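Local coordinates for protein putative oxidoreductase (Mycobacterium avium, PDB 3QHA) that probably catalyses NAD(P)-dependent oxidation or reduction of a hydroxy acid, as a member of the 3-hydroxyisobutyrate dehydrogenase family with a Rossmann-fold cofactor domain, at residues L73-V78 and V100-S105; L143-G148 and H163-V168; K236-D241 and L287-K292. All blocks are in the same frame, centred on the assembly; numbering follows the deposited sequence.

Contact 1: residues L73-V78 and V100-S105; sequences LIHITV and VIAIHS
Ile76, His104 and Ser105 give up the most surface where 73-78 runs alongside 100-105. The strands 73-76 and 100-103 are parallel neighbours, their short axes 4.7 Å apart at closest and turned by 21°. Ile76 is gripped through both its backbone and its side chain. Its N donates to Ala102 O. Ile76 O accepts His104 N at 2.9 Å, in a nearly straight bond. With CG1 set anti to the carbonyl carbon (chi1 -63°), the side chain reaches back toward Ile101, where Ile76 CD1 presses on Ile101 CG2 at 3.5 Å, tighter than usual for two carbons. Helix 81-92 covers the face bearing Ile74, Ile76, Ile101 and Ile103, with Val88 on Ile76 and Leu91 on Ile74.

The opposite face carries Leu73, His75, Val100 and Ala102. Leu73 and Val100 lie side by side, with Leu73 CD1 3.7 Å from Val100 CG1. The two histidines meet rim to rim. His75 ND1 and His104 NE2 share a hydrogen bond of 2.7 Å, and the ring planes differ by only 18°. The other nitrogen of His104, ND1, bonds to Ala129 O, so both ring nitrogens are held and the ring's rotation is fixed. Trp164 meets both imidazoles at a steep angle.

Beyond the strand ends, Ser105 takes over. Ser105 OG sits between the backbone N and the carbonyl carbon and accepts the Val78 N-H, 3.1 Å from Val78 N. Thr77 OG1 lies 3.4 Å from His104 CB and hydrogen-bonds to Tyr20 OH. Strand 73-76, helix 81-92 and strand 100-103 form one beta-alpha-beta unit, typical of the Rossmann fold that binds dinucleotides.

Contact 2: residues L143-G148 and H163-V168; sequences LATMVG and HWAAVV
Trp164 brings the six-membered part of its indole against the side chains of Leu143 and Thr145, at an oblique approach. The contact closes a beta-alpha-beta unit, in which helix 151-164 links strand 143-148 to the parallel strand 165-172 at the edge of the Rossmann-type domain's sheet. The Trp164 side chain leaves the backbone with CG between N and the carbonyl carbon (chi1 55°), which brings the indole back against strand 143-148. Trp164 CE3 comes within 4.1 Å of Leu143 CD1, while Trp164 CH2 reaches Thr145 CB at 3.9 Å. The Thr145 side chain crosses the indole at about a right angle, and its OG1 bonds to Pro130 O on the neighbouring strand 125-132.

The backbone pairing contains a beta bulge. Leu143 pairs with Ala165, but Ala144 pairs with Val167, so Ala166 is the extra residue. Leu143 O receives two N-H groups here. Val167 N, 3.2 Å from Leu143 O, is well directed and lies in the carbonyl plane. The one from Ala166 N is bent and weak. The bond from Leu143 N to Trp164 O is weak.

The face bearing Ala144 and Val167 packs against the second subunit, whose His218 touches Val167 and whose Thr219 touches Ala144. The face bearing Thr145 and Val168 turns instead to helix 151-164, where Phe161 touches both side chains. Thr145 CG2 meets Ala165 CB and Val168 CG2, each at 3.9 Å. Past the bulge the strands are joined again by a normal bond, from Thr145 N to Val167 O, 2.8 Å long and nearly straight on the carbonyl.

Contact 3: residues K236-D241 and L287-K292; sequences KDLEPD and LGVPHK
Leu238 fills the tight side of this contact and Asp237 the loose side. Leu238 N donates to Gly288 O at 2.8 Å, with the donor in the carbonyl plane, and this is the single hydrogen bond between the two loops. The Leu238 side chain has CG anti to the carbonyl carbon (chi1 -54°). Leu238 CD1 then lies 3.8 Å from Leu287 O and 4.1 Å from Val289 CG1. Tyr245 and Phe248 of helix 245-268 also touch Leu238, so the leucine is buried.

Gly288 presents bare backbone to the other loop. Its O also receives a CA-H...O contact from Asp237, with Asp237 CA 3.3 Å from Gly288 O. On the outer, exposed side, the Asp237 carboxylate rests against CD and CG of Pro290, with Asp237 OD1 3.6 Å from Pro290 CD. This is contact with carbon, not a polar bond.

Val289 O is held by Arg252 of helix 245-268, which fastens the chain just past the turn. With positive phi at Gly288 and two bonds back into the last turn, the end of helix 274-286 is a Schellman motif, here within the all-helical C-terminal domain of the family.

The three contacts follow one another along the chain. Contacts 1 and 2 belong to the N-terminal Rossmann-type domain and reach the same mixed sheet, with strand 125-132 lying between their strand pairs. Their centres are 13 Å apart and they touch: Trp164 CH2 is 3.7 Å from His104 CE1, so the tryptophan of contact 2 packs on the histidine pair of contact 1. Contact 3 lies in the helical C-terminal domain, reached through helix 176-204. Its centre is about 42 Å from that of contact 1 and about 33 Å from that of contact 2. Contacts 2 and 3 both have residues that pack on the second subunit, so both domains take part in the dimer.

Contact 1: residues L73-V78 and V100-S105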
# COMPACT_ATOMS: atom_id res chain seq x y z
N LEU B 73 -1.77 18.26 29.42
CA LEU B 73 -1.22 17.72 28.18
C LEU B 73 -1.73 18.53 27.01
O LEU B 73 -2.92 18.52 26.70
CB LEU B 73 -1.61 16.24 28.03
CG LEU B 73 -1.23 15.53 26.72
CD1 LEU B 73 0.27 15.61 26.45
CD2 LEU B 73 -1.69 14.09 26.77
N ILE B 74 -0.81 19.24 26.35
CA ILE B 74 -1.17 20.22 25.33
C ILE B 74 -0.72 19.72 23.96
O ILE B 74 0.47 19.52 23.73
CB ILE B 74 -0.49 21.58 25.61
CG1 ILE B 74 -0.93 22.12 26.97
CG2 ILE B 74 -0.82 22.58 24.50
CD1 ILE B 74 -0.04 23.23 27.48
N HIS B 75 -1.68 19.54 23.06
CA HIS B 75 -1.42 19.04 21.72
C HIS B 75 -1.27 20.20 20.74
O HIS B 75 -2.06 21.16 20.77
CB HIS B 75 -2.55 18.13 21.27
CG HIS B 75 -2.74 16.93 22.14
ND1 HIS B 75 -2.04 15.75 21.94
CD2 HIS B 75 -3.57 16.70 23.18
CE1 HIS B 75 -2.42 14.86 22.84
NE2 HIS B 75 -3.35 15.41 23.61
N ILE B 76 -0.28 20.12 19.85
CA ILE B 76 -0.04 21.16 18.85
C ILE B 76 0.01 20.57 17.44
O ILE B 76 0.85 19.71 17.15
CB ILE B 76 1.28 21.91 19.13
CG1 ILE B 76 1.21 22.64 20.47
CG2 ILE B 76 1.58 22.92 18.01
CD1 ILE B 76 2.55 23.21 20.91
N THR B 77 -0.88 21.05 16.58
CA THR B 77 -0.88 20.71 15.16
C THR B 77 -1.05 21.99 14.35
O THR B 77 -2.17 22.49 14.20
CB THR B 77 -2.02 19.73 14.80
OG1 THR B 77 -1.91 18.55 15.60
CG2 THR B 77 -1.98 19.35 13.32
N VAL B 78 0.06 22.52 13.84
CA VAL B 78 0.05 23.76 13.06
C VAL B 78 0.85 23.59 11.76
O VAL B 78 1.25 22.47 11.43
CB VAL B 78 0.56 24.96 13.90
CG1 VAL B 78 -0.42 25.27 15.03
CG2 VAL B 78 1.96 24.68 14.46
N VAL B 100 3.10 18.57 29.81
CA VAL B 100 3.60 17.91 28.61
C VAL B 100 3.05 18.60 27.36
O VAL B 100 1.86 18.91 27.28
CB VAL B 100 3.20 16.43 28.56
CG1 VAL B 100 3.84 15.75 27.35
CG2 VAL B 100 3.61 15.72 29.85
N ILE B 101 3.93 18.84 26.39
CA ILE B 101 3.54 19.39 25.10
C ILE B 101 3.81 18.35 24.02
O ILE B 101 4.96 17.91 23.86
CB ILE B 101 4.31 20.68 24.77
CG1 ILE B 101 4.09 21.72 25.87
CG2 ILE B 101 3.87 21.23 23.42
CD1 ILE B 101 4.72 23.07 25.58
N ALA B 102 2.77 17.95 23.30
CA ALA B 102 2.88 16.97 22.22
C ALA B 102 2.73 17.63 20.86
O ALA B 102 1.70 18.22 20.56
CB ALA B 102 1.82 15.89 22.39
N ILE B 103 3.77 17.52 20.03
CA ILE B 103 3.77 18.11 18.69
C ILE B 103 3.43 17.05 17.63
O ILE B 103 4.13 16.05 17.49
CB ILE B 103 5.13 18.74 18.35
CG1 ILE B 103 5.55 19.73 19.45
CG2 ILE B 103 5.07 19.45 17.01
CD1 ILE B 103 6.98 20.19 19.33
N HIS B 104 2.35 17.28 16.88
CA HIS B 104 1.85 16.31 15.90
C HIS B 104 2.09 16.70 14.44
O HIS B 104 2.02 15.84 13.56
CB HIS B 104 0.35 16.10 16.11
CG HIS B 104 -0.02 15.69 17.49
ND1 HIS B 104 0.37 14.48 18.04
CD2 HIS B 104 -0.75 16.31 18.44
CE1 HIS B 104 -0.10 14.39 19.27
NE2 HIS B 104 -0.79 15.48 19.54
N SER B 105 2.37 17.97 14.18
CA SER B 105 2.59 18.43 12.81
C SER B 105 4.06 18.34 12.42
O SER B 105 4.91 18.04 13.26
CB SER B 105 2.07 19.85 12.63
OG SER B 105 2.61 20.72 13.62

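Contact 2: residues L143-G148 and H163-V168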
# COMPACT_ATOMS: atom_id res chain seq x y z
N LEU B 143 -6.01 6.57 14.85
CA LEU B 143 -4.72 6.99 14.32
C LEU B 143 -3.58 6.08 14.75
O LEU B 143 -3.68 5.35 15.74
CB LEU B 143 -4.38 8.43 14.74
CG LEU B 143 -5.06 9.55 13.95
CD1 LEU B 143 -4.62 10.90 14.48
CD2 LEU B 143 -4.78 9.44 12.45
N ALA B 144 -2.50 6.12 13.98
CA ALA B 144 -1.20 5.67 14.44
C ALA B 144 -0.44 6.91 14.87
O ALA B 144 -0.56 7.96 14.25
CB ALA B 144 -0.46 4.95 13.34
N THR B 145 0.33 6.80 15.95
CA THR B 145 1.24 7.86 16.35
C THR B 145 2.59 7.29 16.78
O THR B 145 2.66 6.23 17.40
CB THR B 145 0.65 8.75 17.48
OG1 THR B 145 1.53 9.85 17.72
CG2 THR B 145 0.46 7.95 18.77
N MET B 146 3.65 8.00 16.41
CA MET B 146 5.02 7.56 16.66
C MET B 146 5.67 8.59 17.55
O MET B 146 5.91 9.72 17.13
CB MET B 146 5.77 7.44 15.34
CG MET B 146 5.22 6.36 14.43
SD MET B 146 5.53 6.72 12.69
CE MET B 146 4.26 7.94 12.37
N VAL B 147 5.98 8.20 18.78
CA VAL B 147 6.22 9.15 19.85
C VAL B 147 7.68 9.15 20.31
O VAL B 147 8.20 8.12 20.74
CB VAL B 147 5.32 8.82 21.06
CG1 VAL B 147 5.51 9.83 22.18
CG2 VAL B 147 3.86 8.77 20.61
N GLY B 148 8.33 10.31 20.21
CA GLY B 148 9.63 10.52 20.84
C GLY B 148 9.42 11.15 22.20
O GLY B 148 8.86 12.23 22.30
N HIS B 163 -6.65 6.82 23.67
CA HIS B 163 -8.03 7.24 23.41
C HIS B 163 -8.26 7.66 21.96
O HIS B 163 -9.33 7.40 21.40
CB HIS B 163 -8.41 8.39 24.35
CG HIS B 163 -9.71 9.05 24.01
ND1 HIS B 163 -10.93 8.43 24.18
CD2 HIS B 163 -9.98 10.28 23.50
CE1 HIS B 163 -11.89 9.24 23.79
NE2 HIS B 163 -11.34 10.37 23.38
N TRP B 164 -7.27 8.32 21.35
CA TRP B 164 -7.40 8.82 19.97
C TRP B 164 -6.48 8.11 18.97
O TRP B 164 -6.57 8.36 17.76
CB TRP B 164 -7.17 10.33 19.92
CG TRP B 164 -5.87 10.79 20.50
CD1 TRP B 164 -5.67 11.28 21.76
CD2 TRP B 164 -4.59 10.82 19.85
NE1 TRP B 164 -4.34 11.61 21.93
CE2 TRP B 164 -3.66 11.34 20.77
CE3 TRP B 164 -4.14 10.45 18.57
CZ2 TRP B 164 -2.31 11.49 20.47
CZ3 TRP B 164 -2.79 10.61 18.27
CH2 TRP B 164 -1.89 11.12 19.22
N ALA B 165 -5.60 7.25 19.46
CA ALA B 165 -4.70 6.48 18.60
C ALA B 165 -4.82 5.00 18.91
O ALA B 165 -4.61 4.58 20.06
CB ALA B 165 -3.27 6.94 18.80
N ALA B 166 -5.16 4.21 17.90
CA ALA B 166 -5.22 2.75 18.03
C ALA B 166 -3.83 2.11 18.04
O ALA B 166 -3.67 0.99 18.53
CB ALA B 166 -6.06 2.16 16.90
N VAL B 167 -2.84 2.81 17.48
CA VAL B 167 -1.46 2.34 17.47
C VAL B 167 -0.53 3.42 18.01
O VAL B 167 -0.36 4.47 17.39
CB VAL B 167 -1.01 1.94 16.04
CG1 VAL B 167 0.50 1.76 15.98
CG2 VAL B 167 -1.72 0.67 15.60
N VAL B 168 0.05 3.16 19.18
CA VAL B 168 0.95 4.11 19.83
C VAL B 168 2.34 3.49 19.96
O VAL B 168 2.54 2.56 20.76
CB VAL B 168 0.43 4.52 21.23
CG1 VAL B 168 1.40 5.49 21.89
CG2 VAL B 168 -0.96 5.14 21.11

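Contact 3: residues K236-D241 and L287-K292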
# COMPACT_ATOMS: atom_id res chain seq x y z
N LYS B 236 20.02 -7.51 7.78
CA LYS B 236 20.97 -8.56 7.42
C LYS B 236 20.38 -9.47 6.34
O LYS B 236 19.15 -9.63 6.25
CB LYS B 236 21.32 -9.42 8.64
CG LYS B 236 22.08 -8.70 9.74
CD LYS B 236 22.15 -9.58 10.99
CE LYS B 236 23.46 -9.39 11.74
NZ LYS B 236 23.64 -7.99 12.20
N ASP B 237 21.25 -10.06 5.54
CA ASP B 237 20.83 -11.03 4.54
C ASP B 237 20.21 -12.24 5.22
O ASP B 237 20.65 -12.66 6.29
CB ASP B 237 22.01 -11.47 3.67
CG ASP B 237 22.53 -10.37 2.77
OD1 ASP B 237 21.76 -9.44 2.44
OD2 ASP B 237 23.71 -10.43 2.38
N LEU B 238 19.18 -12.80 4.59
CA LEU B 238 18.49 -13.96 5.11
C LEU B 238 19.29 -15.23 4.83
O LEU B 238 19.63 -15.53 3.68
CB LEU B 238 17.09 -14.09 4.50
CG LEU B 238 16.18 -12.86 4.61
CD1 LEU B 238 14.87 -13.10 3.89
CD2 LEU B 238 15.94 -12.50 6.07
N GLU B 239 19.59 -15.98 5.89
CA GLU B 239 20.22 -17.29 5.75
C GLU B 239 19.18 -18.30 5.29
O GLU B 239 17.98 -18.09 5.50
CB GLU B 239 20.84 -17.73 7.08
CG GLU B 239 22.02 -16.87 7.51
CD GLU B 239 23.13 -16.83 6.48
OE1 GLU B 239 23.41 -17.89 5.87
OE2 GLU B 239 23.73 -15.75 6.28
N PRO B 240 19.62 -19.40 4.66
CA PRO B 240 18.69 -20.39 4.10
C PRO B 240 17.67 -21.00 5.08
O PRO B 240 16.61 -21.45 4.65
CB PRO B 240 19.62 -21.47 3.55
CG PRO B 240 20.87 -20.74 3.21
CD PRO B 240 21.02 -19.72 4.30
N ASP B 241 17.98 -21.02 6.38
CA ASP B 241 17.06 -21.57 7.37
C ASP B 241 16.18 -20.52 8.05
O ASP B 241 15.34 -20.86 8.88
CB ASP B 241 17.82 -22.37 8.43
CG ASP B 241 18.53 -23.57 7.84
OD1 ASP B 241 17.84 -24.44 7.26
OD2 ASP B 241 19.77 -23.64 7.95
N LEU B 287 15.55 -7.02 -0.26
CA LEU B 287 14.89 -8.15 0.42
C LEU B 287 15.83 -9.01 1.28
O LEU B 287 15.37 -9.90 1.99
CB LEU B 287 14.21 -9.05 -0.62
CG LEU B 287 13.02 -8.47 -1.38
CD1 LEU B 287 12.63 -9.39 -2.52
CD2 LEU B 287 11.83 -8.24 -0.45
N GLY B 288 17.14 -8.76 1.20
CA GLY B 288 18.11 -9.56 1.94
C GLY B 288 18.33 -10.94 1.33
O GLY B 288 18.80 -11.85 2.02
N VAL B 289 17.98 -11.09 0.06
CA VAL B 289 18.29 -12.30 -0.71
C VAL B 289 18.97 -11.90 -2.02
O VAL B 289 18.40 -12.10 -3.10
CB VAL B 289 17.04 -13.18 -0.97
CG1 VAL B 289 16.62 -13.90 0.31
CG2 VAL B 289 15.89 -12.35 -1.53
N PRO B 290 20.18 -11.32 -1.93
CA PRO B 290 20.91 -10.92 -3.13
C PRO B 290 21.35 -12.12 -3.96
O PRO B 290 21.36 -13.25 -3.47
CB PRO B 290 22.13 -10.19 -2.57
CG PRO B 290 22.34 -10.81 -1.23
CD PRO B 290 20.96 -11.07 -0.71
N HIS B 291 21.70 -11.87 -5.22
CA HIS B 291 22.21 -12.92 -6.09
C HIS B 291 23.68 -13.21 -5.80
O HIS B 291 24.43 -12.30 -5.43
CB HIS B 291 22.02 -12.54 -7.56
CG HIS B 291 20.59 -12.44 -7.97
ND1 HIS B 291 19.86 -13.53 -8.40
CD2 HIS B 291 19.74 -11.38 -8.01
CE1 HIS B 291 18.63 -13.15 -8.69
NE2 HIS B 291 18.53 -11.85 -8.46
N LYS B 292 24.07 -14.47 -5.97
CA LYS B 292 25.42 -14.93 -5.61
C LYS B 292 26.36 -14.93 -6.81
O LYS B 292 25.93 -14.82 -7.95
CB LYS B 292 25.34 -16.34 -5.01